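PDB 4ISD: glutathione S-transferase from Burkholderia glumae, which binds glutathione and, as a member of the glutathione transferase family, probably catalyses its conjugation to electrophilic compounds. Local coordinates for residues S56-V61 against T70-S75; T9-A14 against T63-R68; A14-A19 against I37-L42. One frame throughout, in Å; residues are numbered along the deposited sequence.

Contact 1 of 3, residues S56-V61 against T70-S75; sequences SLTRRV and TLSESS. With GSH (glutathione), chain F.
Arg60 reaches across to Glu73 and meets it in a salt bridge, NH1 of Arg60 lying 2.8 Å from OE2 of Glu73 with a nearly straight N-H...O angle of 169°. OE2 of Glu73 accepts through its syn lone pair, lying at the guanidinium edge and almost in its plane; the two flat groups are turned only 27° apart. A bend in each chain makes this possible: Arg60 folds at its third side-chain torsion, Glu73 at its second. Both are glutathione-binding residues. CB1 of the ligand lies over one guanidinium face, and OE1 of Glu73 takes a hydrogen bond from the ligand amine N1 at 2.8 Å. Beside it, Ser74 grips the carboxylate at the gamma-glutamyl end of glutathione twice, through its backbone N to glutathione O12 at 3.0 Å and its OG to glutathione O11 at 2.7 Å. Val61 pairs through backbone N and O with O2 and N2 of glutathione, as a short strand edge would.

Behind this first shell, OG of Ser56 and OG of Ser72 share a hydrogen bond of 2.9 Å, while Thr63 provides the stronger partner of the Ser72 hydroxyl. A water joins N of Leu57 to the same hydroxyl. Thr58 closes an ST turn by accepting from the backbone N of Arg60. From the second subunit, Ser113 receives a hydrogen bond from Arg60 NH1. The Glu73 carboxylate, set between a guanidinium and the ligand amine, is thus held in position for the gamma-glutamyl end of glutathione, a recognition in which the dimer partner takes part.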
ATOM      1  N   SER A  56      -7.260  15.661   5.108  1.00 49.91           N
ATOM      2  CA  SER A  56      -6.413  14.477   5.078  1.00 42.68           C
ATOM      3  C   SER A  56      -6.260  13.780   6.409  1.00 45.85           C
ATOM      4  O   SER A  56      -5.650  14.308   7.334  1.00 48.25           O
ATOM      5  CB  SER A  56      -5.020  14.829   4.567  1.00 37.03           C
ATOM      6  OG  SER A  56      -4.186  13.687   4.667  1.00 34.72           O
ATOM      7  N   LEU A  57      -6.785  12.567   6.484  1.00 50.42           N
ATOM      8  CA  LEU A  57      -6.677  11.743   7.683  1.00 49.83           C
ATOM      9  C   LEU A  57      -5.216  11.459   8.079  1.00 49.29           C
ATOM     10  O   LEU A  57      -4.889  11.428   9.255  1.00 50.93           O
ATOM     11  CB  LEU A  57      -7.429  10.428   7.464  1.00 46.41           C
ATOM     12  CG  LEU A  57      -7.294   9.410   8.587  1.00 48.41           C
ATOM     13  CD1 LEU A  57      -8.025   9.912   9.818  1.00 49.58           C
ATOM     14  CD2 LEU A  57      -7.798   8.040   8.127  1.00 46.02           C
ATOM     15  N   THR A  58      -4.341  11.269   7.097  1.00 46.20           N
ATOM     16  CA  THR A  58      -2.961  10.863   7.366  1.00 44.97           C
ATOM     17  C   THR A  58      -1.987  12.029   7.555  1.00 48.57           C
ATOM     18  O   THR A  58      -0.870  11.836   8.045  1.00 50.08           O
ATOM     19  CB  THR A  58      -2.427  10.038   6.205  1.00 41.72           C
ATOM     20  OG1 THR A  58      -2.288  10.885   5.051  1.00 43.53           O
ATOM     21  CG2 THR A  58      -3.385   8.920   5.886  1.00 37.35           C
ATOM     22  N   ARG A  59      -2.408  13.223   7.147  1.00 48.48           N
ATOM     23  CA  ARG A  59      -1.557  14.415   7.158  1.00 44.20           C
ATOM     24  C   ARG A  59      -0.292  14.235   6.323  1.00 48.14           C
ATOM     25  O   ARG A  59       0.793  14.675   6.706  1.00 55.09           O
ATOM     26  CB  ARG A  59      -1.195  14.832   8.576  1.00 43.22           C
ATOM     27  CG  ARG A  59      -2.399  15.102   9.476  1.00 50.96           C
ATOM     28  CD  ARG A  59      -1.932  15.764  10.752  1.00 50.69           C
ATOM     29  NE  ARG A  59      -2.488  15.147  11.942  1.00 56.32           N
ATOM     30  CZ  ARG A  59      -1.995  15.316  13.165  1.00 57.16           C
ATOM     31  NH1 ARG A  59      -0.920  16.069  13.350  1.00 55.33           N
ATOM     32  NH2 ARG A  59      -2.570  14.722  14.200  1.00 56.21           N
ATOM     33  N   ARG A  60      -0.439  13.575   5.183  1.00 40.65           N
ATOM     34  CA  ARG A  60       0.628  13.504   4.208  1.00 43.38           C
ATOM     35  C   ARG A  60       0.098  13.871   2.817  1.00 49.53           C
ATOM     36  O   ARG A  60      -1.104  13.757   2.538  1.00 49.67           O
ATOM     37  CB  ARG A  60       1.253  12.114   4.216  1.00 39.78           C
ATOM     38  CG  ARG A  60       1.770  11.703   5.591  1.00 42.31           C
ATOM     39  CD  ARG A  60       2.752  10.546   5.493  1.00 42.12           C
ATOM     40  NE  ARG A  60       2.121   9.347   4.950  1.00 41.59           N
ATOM     41  CZ  ARG A  60       2.715   8.161   4.910  1.00 41.02           C
ATOM     42  NH1 ARG A  60       2.079   7.099   4.412  1.00 33.30           N
ATOM     43  NH2 ARG A  60       3.949   8.041   5.384  1.00 44.82           N
ATOM     44  N   VAL A  61       0.989  14.356   1.959  1.00 48.88           N
ATOM     45  CA  VAL A  61       0.642  14.585   0.567  1.00 43.58           C
ATOM     46  C   VAL A  61       1.085  13.341  -0.190  1.00 42.13           C
ATOM     47  O   VAL A  61       2.045  12.685   0.216  1.00 40.20           O
ATOM     48  CB  VAL A  61       1.345  15.840   0.001  1.00 44.69           C
ATOM     49  CG1 VAL A  61       0.753  17.115   0.601  1.00 39.23           C
ATOM     50  CG2 VAL A  61       2.848  15.774   0.257  1.00 52.43           C
ATOM     51  N   THR A  70     -12.788  12.976  -0.073  1.00 52.78           N
ATOM     52  CA  THR A  70     -11.343  13.173   0.035  1.00 46.26           C
ATOM     53  C   THR A  70     -10.624  11.872   0.360  1.00 41.13           C
ATOM     54  O   THR A  70     -11.161  11.007   1.057  1.00 45.67           O
ATOM     55  CB  THR A  70     -10.971  14.263   1.041  1.00 45.94           C
ATOM     56  OG1 THR A  70     -11.380  13.848   2.337  1.00 52.58           O
ATOM     57  CG2 THR A  70     -11.673  15.574   0.688  1.00 43.62           C
ATOM     58  N   LEU A  71      -9.409  11.738  -0.165  1.00 38.72           N
ATOM     59  CA  LEU A  71      -8.697  10.469  -0.144  1.00 39.62           C
ATOM     60  C   LEU A  71      -7.188  10.700  -0.172  1.00 42.17           C
ATOM     61  O   LEU A  71      -6.684  11.374  -1.071  1.00 42.43           O
ATOM     62  CB  LEU A  71      -9.113   9.627  -1.360  1.00 37.07           C
ATOM     63  CG  LEU A  71      -8.602   8.187  -1.370  1.00 38.85           C
ATOM     64  CD1 LEU A  71      -9.259   7.394  -0.260  1.00 41.55           C
ATOM     65  CD2 LEU A  71      -8.837   7.511  -2.703  1.00 41.01           C
ATOM     66  N   SER A  72      -6.471  10.144   0.807  1.00 39.82           N
ATOM     67  CA  SER A  72      -4.997  10.176   0.810  1.00 36.90           C
ATOM     68  C   SER A  72      -4.380   8.836   0.372  1.00 36.51           C
ATOM     69  O   SER A  72      -5.108   7.923  -0.021  1.00 44.13           O
ATOM     70  CB  SER A  72      -4.459  10.603   2.177  1.00 32.00           C
ATOM     71  OG  SER A  72      -4.465  12.023   2.308  1.00 38.38           O
ATOM     72  N   GLU A  73      -3.051   8.727   0.433  1.00 28.78           N
ATOM     73  CA  GLU A  73      -2.323   7.534  -0.034  1.00 30.75           C
ATOM     74  C   GLU A  73      -2.455   7.346  -1.551  1.00 42.73           C
ATOM     75  O   GLU A  73      -3.513   6.916  -2.057  1.00 35.39           O
ATOM     76  CB  GLU A  73      -2.738   6.253   0.701  1.00 31.90           C
ATOM     77  CG  GLU A  73      -2.437   6.253   2.195  1.00 41.47           C
ATOM     78  CD  GLU A  73      -0.947   6.231   2.476  1.00 43.41           C
ATOM     79  OE1 GLU A  73      -0.276   5.345   1.911  1.00 41.12           O
ATOM     80  OE2 GLU A  73      -0.452   7.104   3.240  1.00 44.89           O
ATOM     81  N   SER A  74      -1.354   7.653  -2.250  1.00 44.80           N
ATOM     82  CA  SER A  74      -1.307   7.712  -3.706  1.00 44.03           C
ATOM     83  C   SER A  74      -1.731   6.419  -4.405  1.00 39.38           C
ATOM     84  O   SER A  74      -2.396   6.467  -5.452  1.00 38.92           O
ATOM     85  CB  SER A  74       0.087   8.137  -4.176  1.00 43.60           C
ATOM     86  OG  SER A  74       1.043   7.115  -3.973  1.00 44.32           O
ATOM     87  N   SER A  75      -1.362   5.269  -3.839  1.00 26.88           N
ATOM     88  CA  SER A  75      -1.808   4.004  -4.418  1.00 34.19           C
ATOM     89  C   SER A  75      -3.340   3.869  -4.321  1.00 40.13           C
ATOM     90  O   SER A  75      -3.991   3.470  -5.288  1.00 43.22           O
ATOM     91  CB  SER A  75      -1.085   2.792  -3.795  1.00 42.13           C
ATOM     92  OG  SER A  75      -1.524   2.497  -2.472  1.00 41.18           O
TER
HETATM   93  N1  GSH F 301       2.359   5.799   1.139  1.00 31.99           N
HETATM   94  CA1 GSH F 301       2.141   7.223   1.007  1.00 31.18           C
HETATM   95  C1  GSH F 301       1.549   7.602  -0.324  1.00 39.32           C
HETATM   96  O11 GSH F 301       1.745   6.906  -1.362  1.00 38.65           O
HETATM   97  O12 GSH F 301       0.825   8.633  -0.385  1.00 40.50           O
HETATM   98  CB1 GSH F 301       3.368   8.035   1.334  1.00 27.66           C
HETATM   99  CG1 GSH F 301       2.986   9.523   1.351  1.00 29.12           C
HETATM  100  CD1 GSH F 301       4.173  10.350   1.883  1.00 31.73           C
HETATM  101  OE1 GSH F 301       5.132   9.787   2.397  1.00 33.19           O
HETATM  102  N2  GSH F 301       4.157  11.809   1.762  1.00 35.46           N
HETATM  103  CA2 GSH F 301       5.247  12.631   2.239  1.00 42.25           C
HETATM  104  C2  GSH F 301       4.780  13.518   3.352  1.00 43.69           C
HETATM  105  O2  GSH F 301       3.647  13.962   3.370  1.00 40.05           O
HETATM  106  CB2 GSH F 301       5.764  13.519   1.143  1.00 40.23           C
HETATM  107  SG2 GSH F 301       7.508  13.239   0.958  1.00 79.79           S
HETATM  108  N3  GSH F 301       5.673  13.874   4.428  1.00 46.87           N
HETATM  109  CA3 GSH F 301       5.158  14.731   5.477  1.00 51.77           C
HETATM  110  C3  GSH F 301       5.047  13.894   6.720  1.00 58.66           C
HETATM  111  O31 GSH F 301       4.972  12.636   6.625  1.00 56.18           O
HETATM  112  O32 GSH F 301       5.041  14.453   7.856  1.00 66.40           O
HETATM  113  O   HOH W   1      -7.001  11.599   4.008  1.00 46.08           O

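Contact 2 of 3, residues T9-A14 against T63-R68; sequences TLYVGA and TLQHDR
Tyr11 carries CG anti to its carbonyl carbon (chi1 -67°), which turns the ring along the neighbouring strand so that its CD1 edge meets O of Thr63 at 3.4 Å; Gln65, with CG anti to its own backbone N (chi1 175°) and an extended chain beyond, sends its amide out beside the phenol. The Tyr11 OH and Gln65 OE1 come within 3.6 Å, ring and amide planes 23° apart. The phenol has a weak hydrogen bond with Arg38 on the adjoining strand.

Beneath these side chains two strands run antiparallel, their axes 4.9 Å apart. Thr9 with Gln65 and Tyr11 with Thr63 are hydrogen-bonded pairs, and Leu10 with Leu64 between them is a non-hydrogen-bonded one. N of Thr9 donates to O of Gln65 at 2.9 Å, and N of Gln65 returns a bond to O of Thr9 at 3.0 Å. Farther along, N of Tyr11 donates to O of Thr63 at 3.0 Å, whereas the reciprocal bond from N of Thr63 to O of Tyr11 is weak. Thr9, Tyr11, Thr63 and Gln65 share one face of the sheet, where each directly paired couple brings its CB atoms to 4.1 Å.

Leu10 and Leu64 point to the other face. Leu10 packs against helix 19-31 and Leu64 against helix 74-84, joining the sheet to two helices of the thioredoxin-like domain. With Leu10 and Leu64 bonded through their backbones to the outer strands, Leu10 to Glu36 and Arg38 and Leu64 to Leu71, their side chains can pack against helices, while the opposite face carries hydroxyls, a phenol and an amide.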
ATOM      1  N   THR A   9      -9.464  18.056  -7.145  1.00 59.19           N
ATOM      2  CA  THR A   9      -8.356  18.842  -6.615  1.00 59.12           C
ATOM      3  C   THR A   9      -7.258  17.913  -6.128  1.00 55.10           C
ATOM      4  O   THR A   9      -7.528  16.826  -5.616  1.00 55.09           O
ATOM      5  CB  THR A   9      -8.790  19.750  -5.448  1.00 62.48           C
ATOM      6  OG1 THR A   9      -9.842  20.627  -5.876  1.00 70.48           O
ATOM      7  CG2 THR A   9      -7.617  20.587  -4.962  1.00 58.69           C
ATOM      8  N   LEU A  10      -6.012  18.332  -6.301  1.00 54.30           N
ATOM      9  CA  LEU A  10      -4.886  17.534  -5.837  1.00 48.35           C
ATOM     10  C   LEU A  10      -4.017  18.375  -4.906  1.00 48.93           C
ATOM     11  O   LEU A  10      -3.654  19.513  -5.225  1.00 53.60           O
ATOM     12  CB  LEU A  10      -4.093  16.982  -7.030  1.00 41.93           C
ATOM     13  CG  LEU A  10      -2.955  15.996  -6.774  1.00 46.74           C
ATOM     14  CD1 LEU A  10      -3.489  14.614  -6.446  1.00 45.81           C
ATOM     15  CD2 LEU A  10      -2.011  15.937  -7.973  1.00 49.84           C
ATOM     16  N   TYR A  11      -3.735  17.815  -3.735  1.00 43.42           N
ATOM     17  CA  TYR A  11      -2.892  18.441  -2.725  1.00 43.63           C
ATOM     18  C   TYR A  11      -1.514  17.817  -2.853  1.00 41.57           C
ATOM     19  O   TYR A  11      -1.371  16.590  -2.829  1.00 41.83           O
ATOM     20  CB  TYR A  11      -3.470  18.213  -1.301  1.00 47.83           C
ATOM     21  CG  TYR A  11      -4.784  18.939  -1.072  1.00 48.62           C
ATOM     22  CD1 TYR A  11      -5.991  18.389  -1.512  1.00 50.65           C
ATOM     23  CD2 TYR A  11      -4.816  20.187  -0.451  1.00 47.46           C
ATOM     24  CE1 TYR A  11      -7.194  19.058  -1.344  1.00 55.23           C
ATOM     25  CE2 TYR A  11      -6.016  20.864  -0.273  1.00 56.14           C
ATOM     26  CZ  TYR A  11      -7.206  20.293  -0.721  1.00 62.45           C
ATOM     27  OH  TYR A  11      -8.412  20.957  -0.555  1.00 67.58           O
ATOM     28  N   VAL A  12      -0.504  18.657  -3.013  1.00 43.37           N
ATOM     29  CA  VAL A  12       0.868  18.178  -3.172  1.00 48.04           C
ATOM     30  C   VAL A  12       1.762  19.020  -2.273  1.00 49.84           C
ATOM     31  O   VAL A  12       1.319  20.044  -1.754  1.00 50.55           O
ATOM     32  CB  VAL A  12       1.351  18.256  -4.666  1.00 37.92           C
ATOM     33  CG1 VAL A  12       0.504  17.350  -5.563  1.00 33.81           C
ATOM     34  CG2 VAL A  12       1.314  19.688  -5.187  1.00 38.16           C
ATOM     35  N   GLY A  13       3.006  18.589  -2.077  1.00 48.65           N
ATOM     36  CA  GLY A  13       3.969  19.398  -1.353  1.00 52.16           C
ATOM     37  C   GLY A  13       4.308  20.616  -2.195  1.00 59.50           C
ATOM     38  O   GLY A  13       4.379  20.515  -3.421  1.00 52.21           O
ATOM     39  N   ALA A  14       4.518  21.762  -1.548  1.00 63.23           N
ATOM     40  CA  ALA A  14       4.763  23.013  -2.268  1.00 62.66           C
ATOM     41  C   ALA A  14       6.029  22.975  -3.119  1.00 68.02           C
ATOM     42  O   ALA A  14       6.199  23.804  -4.019  1.00 73.62           O
ATOM     43  CB  ALA A  14       4.815  24.191  -1.304  1.00 53.85           C
ATOM     44  N   THR A  63      -3.106  14.167  -1.362  1.00 45.14           N
ATOM     45  CA  THR A  63      -4.488  13.900  -1.008  1.00 42.08           C
ATOM     46  C   THR A  63      -5.359  14.300  -2.195  1.00 46.43           C
ATOM     47  O   THR A  63      -5.130  15.340  -2.817  1.00 49.20           O
ATOM     48  CB  THR A  63      -4.909  14.719   0.209  1.00 44.69           C
ATOM     49  OG1 THR A  63      -4.132  14.317   1.346  1.00 42.09           O
ATOM     50  CG2 THR A  63      -6.397  14.526   0.495  1.00 41.78           C
ATOM     51  N   LEU A  64      -6.351  13.474  -2.517  1.00 47.82           N
ATOM     52  CA  LEU A  64      -7.257  13.770  -3.626  1.00 50.87           C
ATOM     53  C   LEU A  64      -8.624  14.214  -3.103  1.00 45.71           C
ATOM     54  O   LEU A  64      -9.180  13.597  -2.205  1.00 40.23           O
ATOM     55  CB  LEU A  64      -7.413  12.543  -4.532  1.00 47.44           C
ATOM     56  CG  LEU A  64      -8.419  12.614  -5.686  1.00 52.14           C
ATOM     57  CD1 LEU A  64      -7.831  13.315  -6.911  1.00 52.29           C
ATOM     58  CD2 LEU A  64      -8.934  11.220  -6.048  1.00 52.01           C
ATOM     59  N   GLN A  65      -9.146  15.302  -3.654  1.00 47.24           N
ATOM     60  CA  GLN A  65     -10.536  15.659  -3.437  1.00 51.68           C
ATOM     61  C   GLN A  65     -11.335  15.447  -4.715  1.00 56.31           C
ATOM     62  O   GLN A  65     -11.143  16.155  -5.713  1.00 61.26           O
ATOM     63  CB  GLN A  65     -10.689  17.100  -2.967  1.00 57.44           C
ATOM     64  CG  GLN A  65     -12.146  17.495  -2.855  1.00 68.35           C
ATOM     65  CD  GLN A  65     -12.392  18.588  -1.838  1.00 75.26           C
ATOM     66  OE1 GLN A  65     -11.472  19.314  -1.450  1.00 79.27           O
ATOM     67  NE2 GLN A  65     -13.641  18.713  -1.400  1.00 74.34           N
ATOM     68  N   HIS A  66     -12.223  14.460  -4.677  1.00 52.26           N
ATOM     69  CA  HIS A  66     -13.068  14.125  -5.813  1.00 49.66           C
ATOM     70  C   HIS A  66     -14.499  14.512  -5.503  1.00 51.92           C
ATOM     71  O   HIS A  66     -15.196  13.832  -4.746  1.00 48.55           O
ATOM     72  CB  HIS A  66     -12.984  12.630  -6.137  1.00 47.54           C
ATOM     73  CG  HIS A  66     -13.707  12.253  -7.395  1.00 55.33           C
ATOM     74  ND1 HIS A  66     -14.919  11.604  -7.391  1.00 58.89           N
ATOM     75  CD2 HIS A  66     -13.394  12.457  -8.695  1.00 59.13           C
ATOM     76  CE1 HIS A  66     -15.324  11.414  -8.634  1.00 54.72           C
ATOM     77  NE2 HIS A  66     -14.414  11.919  -9.445  1.00 62.32           N
ATOM     78  N   ASP A  67     -14.925  15.613  -6.104  1.00 60.10           N
ATOM     79  CA  ASP A  67     -16.218  16.228  -5.824  1.00 60.79           C
ATOM     80  C   ASP A  67     -16.278  16.589  -4.336  1.00 61.44           C
ATOM     81  O   ASP A  67     -15.836  17.672  -3.948  1.00 63.22           O
ATOM     82  CB  ASP A  67     -17.371  15.322  -6.270  1.00 61.96           C
ATOM     83  CG  ASP A  67     -18.719  16.027  -6.252  1.00 74.09           C
ATOM     84  OD1 ASP A  67     -18.875  17.039  -5.530  1.00 76.51           O
ATOM     85  OD2 ASP A  67     -19.636  15.555  -6.958  1.00 80.40           O
ATOM     86  N   ARG A  68     -16.805  15.699  -3.501  1.00 61.84           N
ATOM     87  CA  ARG A  68     -16.841  15.983  -2.074  1.00 67.59           C
ATOM     88  C   ARG A  68     -15.949  15.027  -1.294  1.00 64.53           C
ATOM     89  O   ARG A  68     -15.554  15.303  -0.166  1.00 69.72           O
ATOM     90  CB  ARG A  68     -18.269  15.931  -1.557  1.00 74.15           C
ATOM     91  CG  ARG A  68     -19.166  16.987  -2.158  1.00 77.54           C
ATOM     92  CD  ARG A  68     -18.621  18.366  -1.874  1.00 82.05           C
ATOM     93  NE  ARG A  68     -19.678  19.259  -1.411  1.00 96.68           N
ATOM     94  CZ  ARG A  68     -20.542  19.872  -2.215  1.00102.80           C
ATOM     95  NH1 ARG A  68     -20.491  19.684  -3.528  1.00102.16           N
ATOM     96  NH2 ARG A  68     -21.469  20.667  -1.705  1.00106.95           N
TER

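Contact 3 of 3, residues A14-A19 against I37-L42; sequences ADYVSA and IRTVDL
Ala14, just beyond the end of strand 8-13, gives its backbone N to O of Val40 at 2.8 Å, with a bent N-H...O angle of 143° and a donor standing well above the carbonyl plane. Its CA also packs on CB of Thr39 at 3.8 Å, and the two CB atoms lie 4.1 Å apart. The methyl of Ala14 rests close to the Val40 carbonyl as well, at 3.7 Å from its oxygen, and Ala14 CB lies 4.2 Å from CA of Asp41.

Two residues on, the chain takes a left-handed backbone conformation at Tyr16 (phi 55°, psi 28°). This turn, together with CG placed anti to the carbonyl carbon, brings the phenol end beside strand 36-40. The link from strand 8-13 through this loop and helix 19-31 to strand 36-40 is the beta-alpha-beta crossover that opens a thioredoxin-like domain, and the present contact brings the beginning of its connection against its closing strand.

The phenol leads the approach. Its OH lies 3.5 Å from CG2 of Ile37, a methyl set anti to the backbone N of its own residue, and 4.0 Å from CG2 of Thr39. Both methyls meet the ring obliquely; the Tyr16 and Ile37 side chains slant across one another, and that of Thr39 stands at about a right angle to the tyrosine. Helix 202-212 covers the same aromatic group: the Tyr16 ring meets the ring of Trp207, and Gln210 touches both Tyr16 and Ile37. Farther along the loop, Ser18 belongs to the glutathione pocket and caps helix 19-31, its OG accepting from the backbone N atoms of Phe20 and Ala21.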
ATOM      1  N   ALA A  14       4.518  21.762  -1.548  1.00 63.23           N
ATOM      2  CA  ALA A  14       4.763  23.013  -2.268  1.00 62.66           C
ATOM      3  C   ALA A  14       6.029  22.975  -3.119  1.00 68.02           C
ATOM      4  O   ALA A  14       6.199  23.804  -4.019  1.00 73.62           O
ATOM      5  CB  ALA A  14       4.815  24.191  -1.304  1.00 53.85           C
ATOM      6  N   ASP A  15       6.906  22.013  -2.831  1.00 65.01           N
ATOM      7  CA  ASP A  15       8.185  21.872  -3.530  1.00 67.36           C
ATOM      8  C   ASP A  15       8.160  20.903  -4.712  1.00 63.10           C
ATOM      9  O   ASP A  15       9.161  20.746  -5.404  1.00 63.89           O
ATOM     10  CB  ASP A  15       9.284  21.456  -2.554  1.00 70.57           C
ATOM     11  CG  ASP A  15       9.664  22.568  -1.612  1.00 80.60           C
ATOM     12  OD1 ASP A  15       9.417  23.744  -1.959  1.00 82.86           O
ATOM     13  OD2 ASP A  15      10.212  22.271  -0.529  1.00 86.71           O
ATOM     14  N   TYR A  16       7.021  20.251  -4.926  1.00 65.54           N
ATOM     15  CA  TYR A  16       6.853  19.317  -6.039  1.00 66.34           C
ATOM     16  C   TYR A  16       7.918  18.221  -6.053  1.00 66.75           C
ATOM     17  O   TYR A  16       8.262  17.675  -7.102  1.00 71.69           O
ATOM     18  CB  TYR A  16       6.820  20.074  -7.370  1.00 62.30           C
ATOM     19  CG  TYR A  16       5.546  20.866  -7.574  1.00 62.13           C
ATOM     20  CD1 TYR A  16       5.355  22.088  -6.945  1.00 62.24           C
ATOM     21  CD2 TYR A  16       4.528  20.385  -8.396  1.00 62.62           C
ATOM     22  CE1 TYR A  16       4.193  22.814  -7.131  1.00 67.21           C
ATOM     23  CE2 TYR A  16       3.357  21.106  -8.586  1.00 63.11           C
ATOM     24  CZ  TYR A  16       3.196  22.317  -7.951  1.00 65.96           C
ATOM     25  OH  TYR A  16       2.037  23.038  -8.132  1.00 67.14           O
ATOM     26  N   VAL A  17       8.434  17.907  -4.871  1.00 63.60           N
ATOM     27  CA  VAL A  17       9.498  16.926  -4.743  1.00 65.89           C
ATOM     28  C   VAL A  17       8.965  15.500  -4.591  1.00 68.46           C
ATOM     29  O   VAL A  17       9.452  14.591  -5.264  1.00 74.28           O
ATOM     30  CB  VAL A  17      10.463  17.286  -3.591  1.00 63.09           C
ATOM     31  CG1 VAL A  17      11.501  16.193  -3.398  1.00 62.56           C
ATOM     32  CG2 VAL A  17      11.142  18.625  -3.874  1.00 57.58           C
ATOM     33  N   SER A  18       7.960  15.314  -3.731  1.00 62.73           N
ATOM     34  CA  SER A  18       7.385  13.989  -3.465  1.00 58.21           C
ATOM     35  C   SER A  18       7.255  13.042  -4.673  1.00 57.18           C
ATOM     36  O   SER A  18       6.654  13.386  -5.688  1.00 62.26           O
ATOM     37  CB  SER A  18       6.019  14.119  -2.793  1.00 56.26           C
ATOM     38  OG  SER A  18       5.412  12.842  -2.636  1.00 51.27           O
ATOM     39  N   ALA A  19       7.809  11.840  -4.542  1.00 51.52           N
ATOM     40  CA  ALA A  19       7.659  10.813  -5.561  1.00 47.34           C
ATOM     41  C   ALA A  19       6.219  10.331  -5.622  1.00 55.58           C
ATOM     42  O   ALA A  19       5.781   9.743  -6.616  1.00 60.70           O
ATOM     43  CB  ALA A  19       8.558   9.656  -5.245  1.00 47.00           C
ATOM     44  N   ILE A  37      -4.629  22.209  -8.810  1.00 55.80           N
ATOM     45  CA  ILE A  37      -3.588  21.814  -7.874  1.00 50.86           C
ATOM     46  C   ILE A  37      -3.480  22.830  -6.752  1.00 52.54           C
ATOM     47  O   ILE A  37      -3.381  24.037  -7.005  1.00 50.69           O
ATOM     48  CB  ILE A  37      -2.221  21.648  -8.560  1.00 53.79           C
ATOM     49  CG1 ILE A  37      -2.181  20.339  -9.340  1.00 56.85           C
ATOM     50  CG2 ILE A  37      -1.096  21.630  -7.533  1.00 51.83           C
ATOM     51  CD1 ILE A  37      -1.232  20.378 -10.523  1.00 55.83           C
ATOM     52  N   ARG A  38      -3.525  22.317  -5.520  1.00 51.03           N
ATOM     53  CA  ARG A  38      -3.300  23.097  -4.304  1.00 59.15           C
ATOM     54  C   ARG A  38      -2.085  22.536  -3.576  1.00 61.60           C
ATOM     55  O   ARG A  38      -1.835  21.329  -3.611  1.00 61.84           O
ATOM     56  CB  ARG A  38      -4.522  23.041  -3.386  1.00 61.36           C
ATOM     57  CG  ARG A  38      -5.768  23.649  -3.998  1.00 68.30           C
ATOM     58  CD  ARG A  38      -6.964  23.547  -3.074  1.00 72.78           C
ATOM     59  NE  ARG A  38      -8.195  23.957  -3.747  1.00 81.18           N
ATOM     60  CZ  ARG A  38      -9.409  23.893  -3.206  1.00 87.83           C
ATOM     61  NH1 ARG A  38      -9.576  23.431  -1.969  1.00 86.19           N
ATOM     62  NH2 ARG A  38     -10.462  24.293  -3.910  1.00 92.36           N
ATOM     63  N   THR A  39      -1.334  23.403  -2.907  1.00 63.26           N
ATOM     64  CA  THR A  39      -0.068  22.985  -2.319  1.00 62.18           C
ATOM     65  C   THR A  39      -0.057  23.059  -0.806  1.00 70.15           C
ATOM     66  O   THR A  39      -0.765  23.860  -0.207  1.00 78.61           O
ATOM     67  CB  THR A  39       1.074  23.851  -2.819  1.00 59.58           C
ATOM     68  OG1 THR A  39       0.890  25.184  -2.339  1.00 62.18           O
ATOM     69  CG2 THR A  39       1.103  23.852  -4.338  1.00 56.38           C
ATOM     70  N   VAL A  40       0.768  22.212  -0.196  1.00 68.87           N
ATOM     71  CA  VAL A  40       0.954  22.196   1.252  1.00 62.32           C
ATOM     72  C   VAL A  40       2.447  22.399   1.567  1.00 66.47           C
ATOM     73  O   VAL A  40       3.297  21.705   1.016  1.00 69.42           O
ATOM     74  CB  VAL A  40       0.430  20.872   1.856  1.00 54.89           C
ATOM     75  CG1 VAL A  40       0.316  20.980   3.359  1.00 49.64           C
ATOM     76  CG2 VAL A  40      -0.934  20.515   1.259  1.00 56.35           C
ATOM     77  N   ASP A  41       2.760  23.362   2.433  1.00 70.08           N
ATOM     78  CA  ASP A  41       4.144  23.699   2.796  1.00 72.07           C
ATOM     79  C   ASP A  41       4.751  22.695   3.799  1.00 75.80           C
ATOM     80  O   ASP A  41       4.063  21.800   4.284  1.00 80.13           O
ATOM     81  CB  ASP A  41       4.166  25.115   3.397  1.00 74.46           C
ATOM     82  CG  ASP A  41       5.569  25.709   3.495  1.00 77.97           C
ATOM     83  OD1 ASP A  41       6.553  24.984   3.239  1.00 75.55           O
ATOM     84  OD2 ASP A  41       5.687  26.902   3.854  1.00 83.26           O
ATOM     85  N   LEU A  42       6.048  22.837   4.069  1.00 77.94           N
ATOM     86  CA  LEU A  42       6.737  22.207   5.204  1.00 73.88           C
ATOM     87  C   LEU A  42       8.057  22.971   5.397  1.00 79.13           C
ATOM     88  O   LEU A  42       8.821  23.146   4.438  1.00 77.45           O
ATOM     89  CB  LEU A  42       7.001  20.717   4.960  1.00 59.19           C
TER

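Overall arrangement
All three contacts draw on one mixed sheet, with strands in the order 36-40, 8-13, 63-66, 69-72. Contact 2 forms its middle: a probable hydrogen bond between Ser72 OG and Thr63 OG1 ties it to contact 1, and on its other flank a probable hydrogen bond between Val12 O and Val40 N ties it to contact 3, with which it shares Ala14. Contacts 1 and 3 have centres about 13 Å apart yet still touch, Val61 CG1 packing on Val40 CG2 at 3.9 Å. Glutathione is bound directly by contact 1 and touched by Ser18 of contact 3, whereas the Thr63 side chain in contact 2 lies about 8 Å from it.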